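PDB 5UL3: 4'-phospho-dehydrooxetanocin synthase from Bacillus megaterium, which catalyses the oxidative ring contraction of dAMP to an oxetane aldehyde in oxetanocin A biosynthesis, using cobalamin, a [4Fe-4S] cluster and S-adenosylmethionine. Local coordinates for residues S144-K149 / K284-T289; N167-N172 / F194-L199; M544-N549 / Y581-V586; L648-E653 / I676-G681. One frame throughout, in Å; residues are numbered along the deposited sequence. Where two conformers were deposited one is given.

How the interactions relate
Interaction 2 and the 144-149 side of interaction 1 belong to the Rossmann fold that houses cobalamin, and interaction 2 joins residues lying between the segments of interaction 1 along the chain; their centres are 27 Å apart. Y146 and I196 stand back from the cofactor, at about 8 and 11 Å between side chain and cobalamin. Interaction 3 comes closest to the chemistry: E545 binds S-adenosylmethionine, and the L547 side chain is about 4 Å from cobalamin and about 9 Å from the iron–sulfur cluster. Interaction 4, in the C-terminal helical part, is 28 Å from interaction 3 and 60 Å from interaction 1, centre to centre, away from these sites.

Interaction 1. Residues S144-K149 / K284-T289; sequences SSYLRK and KEEVPT
K149 and P288 pass alongside each other in opposite directions, the lysine's aliphatic chain running past the CB-CG side of the proline ring. With CG anti to the backbone N (chi1 180°), K149 is sent out toward the loop. Its CB lies 4.0 Å from P288 CG, and further along CD is 3.9 Å from P288 CG. The chain then bends at its last torsion and leaves the proline. There NZ donates to a water (2.7 Å from K149 NZ) that in turn donates to the carbonyl O of E285. Lysine suits this place because its methylenes can pack while its charge reaches a wet rim.

One turn earlier a small residue fits: S145 lies close against the proline ring, its OG 3.5 Å from P288 CD. This hydroxyl may make a weak hydrogen bond to P288 O, though G141 O and T142 O compete for the same proton. Y146 presents a ring edge to the helix end 284-286, with CD1 3.4 Å from E286 O near the ring plane. Ring and E286 carboxylate lie side by side, their planes 23° apart. One water links the carbonyl oxygens of Y146 and E286, and another joins Y146 OH to E286 OE1, which also accepts from Y243 OH. Y146 packs against the cobalamin-binding residue E242 as well. The arrangement belongs to the Rossmann fold: helix 138-149, the beta-alpha-beta crossover between strands 119-124 and 154-159, meets the chain leading toward the radical SAM barrel.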
# COMPACT_ATOMS: atom_id res chain seq x y z
N SER A 144 1.73 16.32 -5.24
CA SER A 144 2.78 17.26 -5.65
C SER A 144 3.00 17.24 -7.15
O SER A 144 3.04 18.29 -7.80
CB SER A 144 4.09 16.90 -4.91
OG SER A 144 5.18 17.66 -5.40
N SER A 145 3.20 16.05 -7.73
CA SER A 145 3.56 16.02 -9.14
C SER A 145 2.41 16.49 -10.03
O SER A 145 2.65 17.13 -11.07
CB SER A 145 4.04 14.64 -9.55
OG SER A 145 2.99 13.66 -9.48
N TYR A 146 1.17 16.18 -9.64
CA TYR A 146 0.01 16.71 -10.36
C TYR A 146 0.03 18.25 -10.38
O TYR A 146 -0.11 18.87 -11.44
CB TYR A 146 -1.28 16.18 -9.73
CG TYR A 146 -2.50 16.91 -10.24
CD1 TYR A 146 -3.07 16.58 -11.46
CD2 TYR A 146 -3.02 18.00 -9.54
CE1 TYR A 146 -4.16 17.30 -11.95
CE2 TYR A 146 -4.09 18.72 -10.02
CZ TYR A 146 -4.66 18.36 -11.22
OH TYR A 146 -5.73 19.10 -11.69
N LEU A 147 0.21 18.87 -9.21
CA LEU A 147 0.22 20.33 -9.12
C LEU A 147 1.40 20.93 -9.88
O LEU A 147 1.25 22.00 -10.51
CB LEU A 147 0.26 20.77 -7.66
CG LEU A 147 -1.00 20.45 -6.86
CD1 LEU A 147 -0.80 20.84 -5.37
CD2 LEU A 147 -2.24 21.15 -7.42
N ARG A 148 2.57 20.29 -9.82
CA ARG A 148 3.72 20.82 -10.56
C ARG A 148 3.52 20.71 -12.07
O ARG A 148 3.86 21.65 -12.81
CB ARG A 148 5.02 20.11 -10.13
CG ARG A 148 5.40 20.43 -8.70
CD ARG A 148 6.66 19.68 -8.27
NE ARG A 148 7.08 20.07 -6.93
CZ ARG A 148 7.93 19.36 -6.19
NH1 ARG A 148 8.44 18.22 -6.66
NH2 ARG A 148 8.27 19.77 -4.98
N LYS A 149 2.99 19.58 -12.54
CA LYS A 149 2.81 19.42 -13.97
C LYS A 149 1.78 20.41 -14.51
O LYS A 149 1.97 20.97 -15.59
CB LYS A 149 2.40 17.99 -14.32
CG LYS A 149 2.19 17.78 -15.83
CD LYS A 149 1.87 16.30 -16.16
CE LYS A 149 1.81 16.08 -17.69
NZ LYS A 149 2.26 14.69 -18.07
N LYS A 284 -5.33 8.37 -16.11
CA LYS A 284 -4.68 7.89 -17.32
C LYS A 284 -3.56 8.81 -17.78
O LYS A 284 -2.47 8.34 -18.13
CB LYS A 284 -5.70 7.75 -18.45
CG LYS A 284 -5.05 7.43 -19.78
CD LYS A 284 -6.03 6.72 -20.72
CE LYS A 284 -5.30 6.12 -21.92
NZ LYS A 284 -6.21 5.27 -22.74
N GLU A 285 -3.82 10.11 -17.77
CA GLU A 285 -2.87 11.05 -18.34
C GLU A 285 -2.62 12.32 -17.53
O GLU A 285 -1.80 13.13 -17.97
CB GLU A 285 -3.32 11.45 -19.75
CG GLU A 285 -4.75 11.97 -19.79
CD GLU A 285 -5.39 11.75 -21.15
OE1 GLU A 285 -6.40 12.43 -21.47
OE2 GLU A 285 -4.87 10.89 -21.90
N GLU A 286 -3.27 12.53 -16.40
CA GLU A 286 -3.04 13.78 -15.69
C GLU A 286 -2.14 13.63 -14.47
O GLU A 286 -1.70 14.64 -13.94
CB GLU A 286 -4.36 14.41 -15.26
CG GLU A 286 -5.19 14.80 -16.50
CD GLU A 286 -6.46 15.55 -16.16
OE1 GLU A 286 -6.64 15.92 -14.98
OE2 GLU A 286 -7.27 15.76 -17.08
N VAL A 287 -1.86 12.41 -14.02
CA VAL A 287 -1.07 12.22 -12.81
C VAL A 287 0.29 11.66 -13.24
O VAL A 287 0.38 10.51 -13.70
CB VAL A 287 -1.76 11.31 -11.79
CG1 VAL A 287 -0.89 11.13 -10.57
CG2 VAL A 287 -3.10 11.92 -11.36
N PRO A 288 1.36 12.46 -13.17
CA PRO A 288 2.67 12.00 -13.65
C PRO A 288 3.43 11.27 -12.56
O PRO A 288 2.92 11.04 -11.46
CB PRO A 288 3.38 13.31 -14.03
CG PRO A 288 2.87 14.27 -12.96
CD PRO A 288 1.43 13.83 -12.63
N THR A 289 4.67 10.89 -12.87
CA THR A 289 5.63 10.34 -11.91
C THR A 289 5.50 11.00 -10.54
O THR A 289 5.49 12.23 -10.47
CB THR A 289 7.06 10.56 -12.44
OG1 THR A 289 7.16 10.05 -13.78
CG2 THR A 289 8.11 9.89 -11.51
O HOH W 1 -0.98 17.33 -13.92
O HOH W 2 -6.07 18.51 -14.51
O HOH W 3 0.94 12.72 -16.70

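Interaction 2. Residues N167-N172 / F194-L199; sequences NQIIKN and FEILDL
The helical segments that bring I169 and I170 against I196 and L199 run in broadly the same direction, their axes 10.4 Å apart at closest approach and crossing at -34°. Two pairs of aliphatic side chains carry the contact, and each pair meets at about a right angle.

The closer pair is I170 with L199. I170 holds CG1 beside its backbone N and turns at its second torsion (chi2 -62°), which carries the CD1 methyl across to L199 rather than on along its own helix. CD1 comes to rest 3.6 Å from L199 CB, while I170 CG1 lies 4.0 Å from L199 CD1. The leucine is thus touched both at the root of its side chain and at one branch. In the second pair the end methyls of the crossing chains touch, I169 CD1 3.9 Å from I196 CD1. Both of these isoleucines are extended at chi2, and it is there that their chains converge. Branched aliphatic residues suit the spacing, since I169, I170 and I196 are buried and bring no polar group that would need a partner, while L199 lies nearer the surface.

I166, a turn before I170, also touches I196 and L199, and I170 reaches on to I200 and H203. Beneath, I169 rests on I158 of strand 154-159 and I196 on L125, just past strand 119-124, so the two helices share one face of the Rossmann sheet.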
# COMPACT_ATOMS: atom_id res chain seq x y z
N ASN A 167 7.91 19.16 15.89
CA ASN A 167 8.45 20.51 16.01
C ASN A 167 9.23 20.91 14.76
O ASN A 167 9.26 22.10 14.41
CB ASN A 167 9.32 20.62 17.27
CG ASN A 167 8.50 20.61 18.55
OD1 ASN A 167 7.30 20.90 18.55
ND2 ASN A 167 9.15 20.28 19.66
N GLN A 168 9.86 19.96 14.07
CA GLN A 168 10.52 20.30 12.81
C GLN A 168 9.49 20.62 11.72
O GLN A 168 9.74 21.49 10.87
CB GLN A 168 11.44 19.16 12.37
CG GLN A 168 12.65 18.99 13.29
CD GLN A 168 13.53 17.80 12.93
OE1 GLN A 168 13.04 16.73 12.58
NE2 GLN A 168 14.84 18.00 13.01
N ILE A 169 8.35 19.95 11.73
CA ILE A 169 7.29 20.30 10.78
C ILE A 169 6.87 21.75 10.98
O ILE A 169 6.81 22.53 10.02
CB ILE A 169 6.08 19.37 10.94
CG1 ILE A 169 6.44 17.96 10.45
CG2 ILE A 169 4.86 19.97 10.20
CD1 ILE A 169 5.48 16.89 10.95
N ILE A 170 6.59 22.14 12.23
CA ILE A 170 6.12 23.49 12.50
C ILE A 170 7.17 24.51 12.10
O ILE A 170 6.87 25.54 11.47
CB ILE A 170 5.71 23.64 13.97
CG1 ILE A 170 4.59 22.66 14.33
CG2 ILE A 170 5.31 25.08 14.28
CD1 ILE A 170 3.31 22.88 13.54
N LYS A 171 8.44 24.25 12.46
CA LYS A 171 9.53 25.11 12.04
C LYS A 171 9.56 25.26 10.53
O LYS A 171 9.74 26.38 10.01
CB LYS A 171 10.87 24.54 12.52
CG LYS A 171 11.23 24.77 13.98
CD LYS A 171 12.70 24.38 14.21
CE LYS A 171 13.60 24.98 13.12
NZ LYS A 171 15.05 24.62 13.21
N ASN A 172 9.40 24.15 9.81
CA ASN A 172 9.39 24.17 8.36
C ASN A 172 8.25 25.04 7.83
O ASN A 172 8.44 25.82 6.89
CB ASN A 172 9.26 22.74 7.83
CG ASN A 172 9.40 22.64 6.32
OD1 ASN A 172 8.71 23.32 5.57
ND2 ASN A 172 10.29 21.75 5.87
N PHE A 194 -3.89 15.37 15.44
CA PHE A 194 -4.46 16.40 16.30
C PHE A 194 -3.38 17.26 16.93
O PHE A 194 -3.56 18.48 17.06
CB PHE A 194 -5.32 15.76 17.40
CG PHE A 194 -6.73 15.47 16.97
CD1 PHE A 194 -7.03 15.16 15.66
CD2 PHE A 194 -7.77 15.50 17.90
CE1 PHE A 194 -8.35 14.87 15.27
CE2 PHE A 194 -9.08 15.23 17.52
CZ PHE A 194 -9.37 14.92 16.21
N GLU A 195 -2.25 16.66 17.30
CA GLU A 195 -1.13 17.44 17.84
C GLU A 195 -0.61 18.43 16.82
O GLU A 195 -0.35 19.60 17.14
CB GLU A 195 -0.00 16.51 18.29
CG GLU A 195 -0.32 15.67 19.53
CD GLU A 195 0.89 14.92 20.04
OE1 GLU A 195 2.02 15.39 19.80
OE2 GLU A 195 0.71 13.86 20.69
N ILE A 196 -0.42 17.98 15.58
CA ILE A 196 0.10 18.87 14.54
C ILE A 196 -0.92 19.95 14.21
O ILE A 196 -0.57 21.13 14.08
CB ILE A 196 0.52 18.07 13.30
CG1 ILE A 196 1.68 17.14 13.64
CG2 ILE A 196 0.91 19.01 12.16
CD1 ILE A 196 1.99 16.12 12.55
N LEU A 197 -2.20 19.57 14.07
CA LEU A 197 -3.25 20.55 13.80
C LEU A 197 -3.35 21.57 14.93
O LEU A 197 -3.51 22.77 14.68
CB LEU A 197 -4.60 19.84 13.59
CG LEU A 197 -4.70 19.14 12.23
CD1 LEU A 197 -5.92 18.20 12.14
CD2 LEU A 197 -4.73 20.19 11.11
N ASP A 198 -3.29 21.11 16.18
CA ASP A 198 -3.30 22.04 17.32
C ASP A 198 -2.24 23.12 17.16
O ASP A 198 -2.53 24.31 17.29
CB ASP A 198 -3.09 21.27 18.63
CG ASP A 198 -4.33 20.52 19.10
OD1 ASP A 198 -5.43 20.63 18.50
OD2 ASP A 198 -4.19 19.78 20.09
N LEU A 199 -1.00 22.72 16.84
CA LEU A 199 0.10 23.66 16.69
C LEU A 199 -0.06 24.56 15.47
O LEU A 199 0.30 25.74 15.50
CB LEU A 199 1.42 22.90 16.60
CG LEU A 199 1.92 22.39 17.94
CD1 LEU A 199 2.89 21.26 17.69
CD2 LEU A 199 2.59 23.54 18.66

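Interaction 3. Residues M544-N549 / Y581-V586; sequences MEILMN and YATSFV. With EDO (1,2-ethanediol), chain Y.
I546 and Y581 join in a short, irregular antiparallel pairing, 546-547 with 580-581, beside the cobalamin and S-adenosylmethionine site.

One direct hydrogen bond crosses the backbones: Y581 N donates to I546 O over 2.8 Å, with an N-H...O angle of 161°. The return link is made by water, which accepts from I546 N (3.0 Å) and donates to Y581 O (2.6 Å). This water bridges the two backbones where they are too far apart for a direct bond, and T583 OG1 makes a weak hydrogen bond of 3.5 Å with the same water.

Apolar contacts flank the bonds. I546 extends its CD1 methyl into T583, crossing that side chain at about a right angle. The nearest approach is I546 CD1 to T583 OG1 at 3.5 Å, with T583 CB and CG2 close behind. Threonine fits because it offers carbons for packing and a hydroxyl beside the water. The Y581 ring, its CG turned away from the carbonyl carbon (chi1 -62°), lies along the opposing chain. Its edge faces the carbonyls of I546 and L547, with Y581 CD2 4.0 Å from L547 O, and CE2 reaches the M548 backbone at CA (3.9 Å).

Ligand contacts lie on the neighbouring residues. E545, an S-adenosylmethionine-binding residue that forms a salt bridge with R580, touches cobalamin, as does L547. An ethanediol, probably from the crystallisation liquor, bonds both backbone polar atoms of E545. At the far end of the tyrosine, a second water 2.6 Å from Y581 OH accepts from N549 N.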
# COMPACT_ATOMS: atom_id res chain seq x y z
N MET A 544 -11.40 -11.47 11.57
CA MET A 544 -11.97 -10.37 10.81
C MET A 544 -11.96 -9.08 11.62
O MET A 544 -12.38 -9.06 12.79
CB MET A 544 -13.41 -10.71 10.41
CG MET A 544 -14.14 -9.56 9.71
SD MET A 544 -13.52 -9.18 8.06
CE MET A 544 -13.99 -10.63 7.14
N GLU A 545 -11.45 -8.02 11.01
CA GLU A 545 -11.54 -6.66 11.52
C GLU A 545 -12.52 -5.93 10.62
O GLU A 545 -12.31 -5.86 9.40
CB GLU A 545 -10.16 -5.99 11.56
CG GLU A 545 -9.26 -6.57 12.63
CD GLU A 545 -7.82 -6.11 12.52
OE1 GLU A 545 -7.54 -5.21 11.70
OE2 GLU A 545 -6.97 -6.67 13.24
N ILE A 546 -13.59 -5.43 11.21
CA ILE A 546 -14.72 -4.91 10.44
C ILE A 546 -14.54 -3.41 10.29
O ILE A 546 -14.66 -2.66 11.27
CB ILE A 546 -16.05 -5.27 11.11
CG1 ILE A 546 -16.12 -6.79 11.33
CG2 ILE A 546 -17.21 -4.80 10.26
CD1 ILE A 546 -17.39 -7.26 12.01
N LEU A 547 -14.25 -2.96 9.08
CA LEU A 547 -14.03 -1.54 8.87
C LEU A 547 -15.35 -0.82 8.70
O LEU A 547 -16.39 -1.43 8.43
CB LEU A 547 -13.13 -1.30 7.65
CG LEU A 547 -11.69 -1.83 7.68
CD1 LEU A 547 -10.96 -1.39 6.43
CD2 LEU A 547 -10.94 -1.38 8.92
N MET A 548 -15.30 0.50 8.85
CA MET A 548 -16.46 1.33 8.57
C MET A 548 -16.84 1.22 7.10
O MET A 548 -16.00 0.94 6.23
CB MET A 548 -16.18 2.80 8.93
CG MET A 548 -15.82 3.04 10.39
SD MET A 548 -15.29 4.76 10.69
CE MET A 548 -16.75 5.65 10.15
N ASN A 549 -18.13 1.42 6.82
CA ASN A 549 -18.66 1.52 5.46
C ASN A 549 -18.56 0.22 4.67
O ASN A 549 -18.54 0.25 3.44
CB ASN A 549 -17.98 2.65 4.68
CG ASN A 549 -18.25 4.01 5.27
OD1 ASN A 549 -19.37 4.29 5.72
ND2 ASN A 549 -17.24 4.87 5.30
N TYR A 581 -14.93 -1.00 13.55
CA TYR A 581 -15.76 -1.38 14.68
C TYR A 581 -15.04 -2.44 15.51
O TYR A 581 -14.18 -3.16 15.01
CB TYR A 581 -17.10 -1.94 14.21
CG TYR A 581 -17.97 -0.99 13.44
CD1 TYR A 581 -18.81 -0.09 14.10
CD2 TYR A 581 -18.00 -1.00 12.04
CE1 TYR A 581 -19.62 0.78 13.40
CE2 TYR A 581 -18.81 -0.13 11.33
CZ TYR A 581 -19.63 0.75 12.02
OH TYR A 581 -20.45 1.62 11.32
N ALA A 582 -15.40 -2.50 16.79
CA ALA A 582 -15.02 -3.61 17.65
C ALA A 582 -16.26 -4.48 17.81
O ALA A 582 -17.30 -4.00 18.28
CB ALA A 582 -14.51 -3.10 19.00
N THR A 583 -16.16 -5.74 17.39
CA THR A 583 -17.33 -6.59 17.17
C THR A 583 -17.13 -7.96 17.82
O THR A 583 -16.08 -8.58 17.65
CB THR A 583 -17.59 -6.78 15.67
OG1 THR A 583 -17.51 -5.52 15.00
CG2 THR A 583 -18.98 -7.41 15.43
N SER A 584 -18.15 -8.42 18.54
CA SER A 584 -18.14 -9.75 19.13
C SER A 584 -18.69 -10.78 18.14
O SER A 584 -19.30 -10.43 17.12
CB SER A 584 -18.95 -9.78 20.42
OG SER A 584 -18.43 -8.89 21.39
N PHE A 585 -18.45 -12.05 18.44
CA PHE A 585 -18.87 -13.15 17.57
C PHE A 585 -20.26 -13.62 17.94
O PHE A 585 -20.58 -13.75 19.13
CB PHE A 585 -17.89 -14.32 17.67
CG PHE A 585 -16.56 -14.08 17.00
CD1 PHE A 585 -15.68 -13.13 17.48
CD2 PHE A 585 -16.21 -14.82 15.89
CE1 PHE A 585 -14.45 -12.91 16.86
CE2 PHE A 585 -14.99 -14.60 15.25
CZ PHE A 585 -14.11 -13.64 15.74
N VAL A 586 -21.07 -13.92 16.92
CA VAL A 586 -22.42 -14.43 17.17
C VAL A 586 -22.37 -15.84 17.75
O VAL A 586 -23.28 -16.25 18.48
CB VAL A 586 -23.26 -14.37 15.88
CG1 VAL A 586 -22.85 -15.47 14.90
CG2 VAL A 586 -24.74 -14.46 16.21
C1 EDO Y . -9.05 -8.05 7.42
O1 EDO Y . -9.43 -8.29 8.78
C2 EDO Y . -10.19 -7.37 6.68
O2 EDO Y . -10.60 -6.20 7.40
O HOH W 4 -14.14 -5.67 14.20
O HOH W 5 -19.86 2.36 8.85

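Interaction 4. Residues L648-E653 / I676-G681; sequences LSPDKE and INVGDG
L648 and the 679-681 turn form the tight part of this contact, while P650 and V678 meet more loosely at the surface. L648 sets CG opposite its carbonyl carbon (chi1 -60°), and from there its CD2 branch bends back to the turn. L648 CD2 is 3.3 Å from D680 O and 3.5 Å from G681 CA, the latter closer than carbons usually pack. G681 presents its bare CA to the methyl. The leucine side chain also touches T589 and L593 of helix 588-617, and L483.

The backbones also come close. G679 CA directs a C-H toward L648 O, at 3.4 Å and with an angle of 157° at the hydrogen, and a backbone hydrogen bond joins G679 to N647. G679 is in the left-handed region of backbone angles, where a CB would collide with the V678 carbonyl O; that explains a glycine here.

Toward solvent the fit relaxes. P650 CD lies 4.1 Å from V678 CG1, both residues being exposed. Within 676-681, N677 ND2 donates nearly straight (177°) to the anti side of D680 OD2 over 3.2 Å, while D680 OD1 bonds S682 OG; this loop therefore has bracing of its own.

D651, following P650, is the N-cap of the next helix, its OD1 taking S654 N. The contact lies at an end of the C-terminal helix bundle, where the link between helices 620-648 and 652-664 meets the loop that enters helix 683-709.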
# COMPACT_ATOMS: atom_id res chain seq x y z
N LEU A 648 -13.00 -29.88 20.65
CA LEU A 648 -14.40 -29.51 20.67
C LEU A 648 -15.26 -30.43 19.83
O LEU A 648 -16.43 -30.64 20.15
CB LEU A 648 -14.59 -28.07 20.16
CG LEU A 648 -13.90 -26.93 20.90
CD1 LEU A 648 -14.01 -25.66 20.06
CD2 LEU A 648 -14.52 -26.72 22.25
N SER A 649 -14.69 -31.00 18.77
CA SER A 649 -15.46 -31.75 17.77
C SER A 649 -14.52 -32.74 17.12
O SER A 649 -14.07 -32.56 15.99
CB SER A 649 -16.09 -30.81 16.74
OG SER A 649 -16.77 -31.51 15.72
N PRO A 650 -14.19 -33.83 17.82
CA PRO A 650 -13.23 -34.79 17.26
C PRO A 650 -13.81 -35.54 16.07
O PRO A 650 -15.02 -35.73 15.94
CB PRO A 650 -12.95 -35.74 18.44
CG PRO A 650 -14.15 -35.60 19.33
CD PRO A 650 -14.63 -34.19 19.18
N ASP A 651 -12.90 -35.93 15.17
CA ASP A 651 -13.18 -36.87 14.10
C ASP A 651 -11.92 -37.67 13.86
O ASP A 651 -10.83 -37.27 14.28
CB ASP A 651 -13.64 -36.17 12.81
CG ASP A 651 -12.62 -35.18 12.28
OD1 ASP A 651 -11.63 -35.61 11.64
OD2 ASP A 651 -12.81 -33.96 12.49
N LYS A 652 -12.07 -38.82 13.19
CA LYS A 652 -10.97 -39.77 13.07
C LYS A 652 -9.87 -39.25 12.16
O LYS A 652 -8.68 -39.50 12.41
CB LYS A 652 -11.47 -41.12 12.56
CG LYS A 652 -12.23 -41.94 13.58
CD LYS A 652 -12.80 -43.20 12.96
CE LYS A 652 -13.70 -43.95 13.93
NZ LYS A 652 -14.37 -45.10 13.26
N GLU A 653 -10.24 -38.53 11.09
CA GLU A 653 -9.24 -38.01 10.16
C GLU A 653 -8.32 -37.01 10.86
O GLU A 653 -7.09 -37.07 10.71
CB GLU A 653 -9.93 -37.36 8.96
CG GLU A 653 -10.61 -38.33 8.01
CD GLU A 653 -12.13 -38.28 8.09
OE1 GLU A 653 -12.67 -37.54 8.94
OE2 GLU A 653 -12.79 -38.98 7.28
N ILE A 676 -8.79 -32.20 30.25
CA ILE A 676 -9.34 -31.56 29.06
C ILE A 676 -10.69 -32.20 28.77
O ILE A 676 -10.77 -33.38 28.41
CB ILE A 676 -8.40 -31.69 27.85
CG1 ILE A 676 -7.16 -30.81 28.05
CG2 ILE A 676 -9.15 -31.32 26.58
CD1 ILE A 676 -6.22 -30.79 26.86
N ASN A 677 -11.76 -31.43 28.94
CA ASN A 677 -13.09 -31.89 28.55
C ASN A 677 -13.22 -31.87 27.03
O ASN A 677 -12.80 -30.92 26.36
CB ASN A 677 -14.17 -31.00 29.16
CG ASN A 677 -14.19 -31.04 30.67
OD1 ASN A 677 -13.83 -32.05 31.29
ND2 ASN A 677 -14.61 -29.94 31.29
N VAL A 678 -13.80 -32.93 26.48
CA VAL A 678 -14.12 -32.99 25.06
C VAL A 678 -15.49 -32.36 24.84
O VAL A 678 -16.45 -32.67 25.57
CB VAL A 678 -14.08 -34.44 24.56
CG1 VAL A 678 -14.88 -34.59 23.27
CG2 VAL A 678 -12.63 -34.87 24.36
N GLY A 679 -15.59 -31.46 23.86
CA GLY A 679 -16.82 -30.77 23.54
C GLY A 679 -17.10 -29.52 24.34
O GLY A 679 -18.15 -28.89 24.14
N ASP A 680 -16.21 -29.13 25.24
CA ASP A 680 -16.43 -28.01 26.16
C ASP A 680 -15.77 -26.77 25.57
O ASP A 680 -14.54 -26.67 25.54
CB ASP A 680 -15.87 -28.35 27.54
CG ASP A 680 -16.07 -27.23 28.54
OD1 ASP A 680 -16.81 -26.27 28.24
OD2 ASP A 680 -15.47 -27.32 29.64
N GLY A 681 -16.60 -25.82 25.10
CA GLY A 681 -16.17 -24.60 24.44
C GLY A 681 -16.02 -23.38 25.33
O GLY A 681 -15.91 -22.26 24.81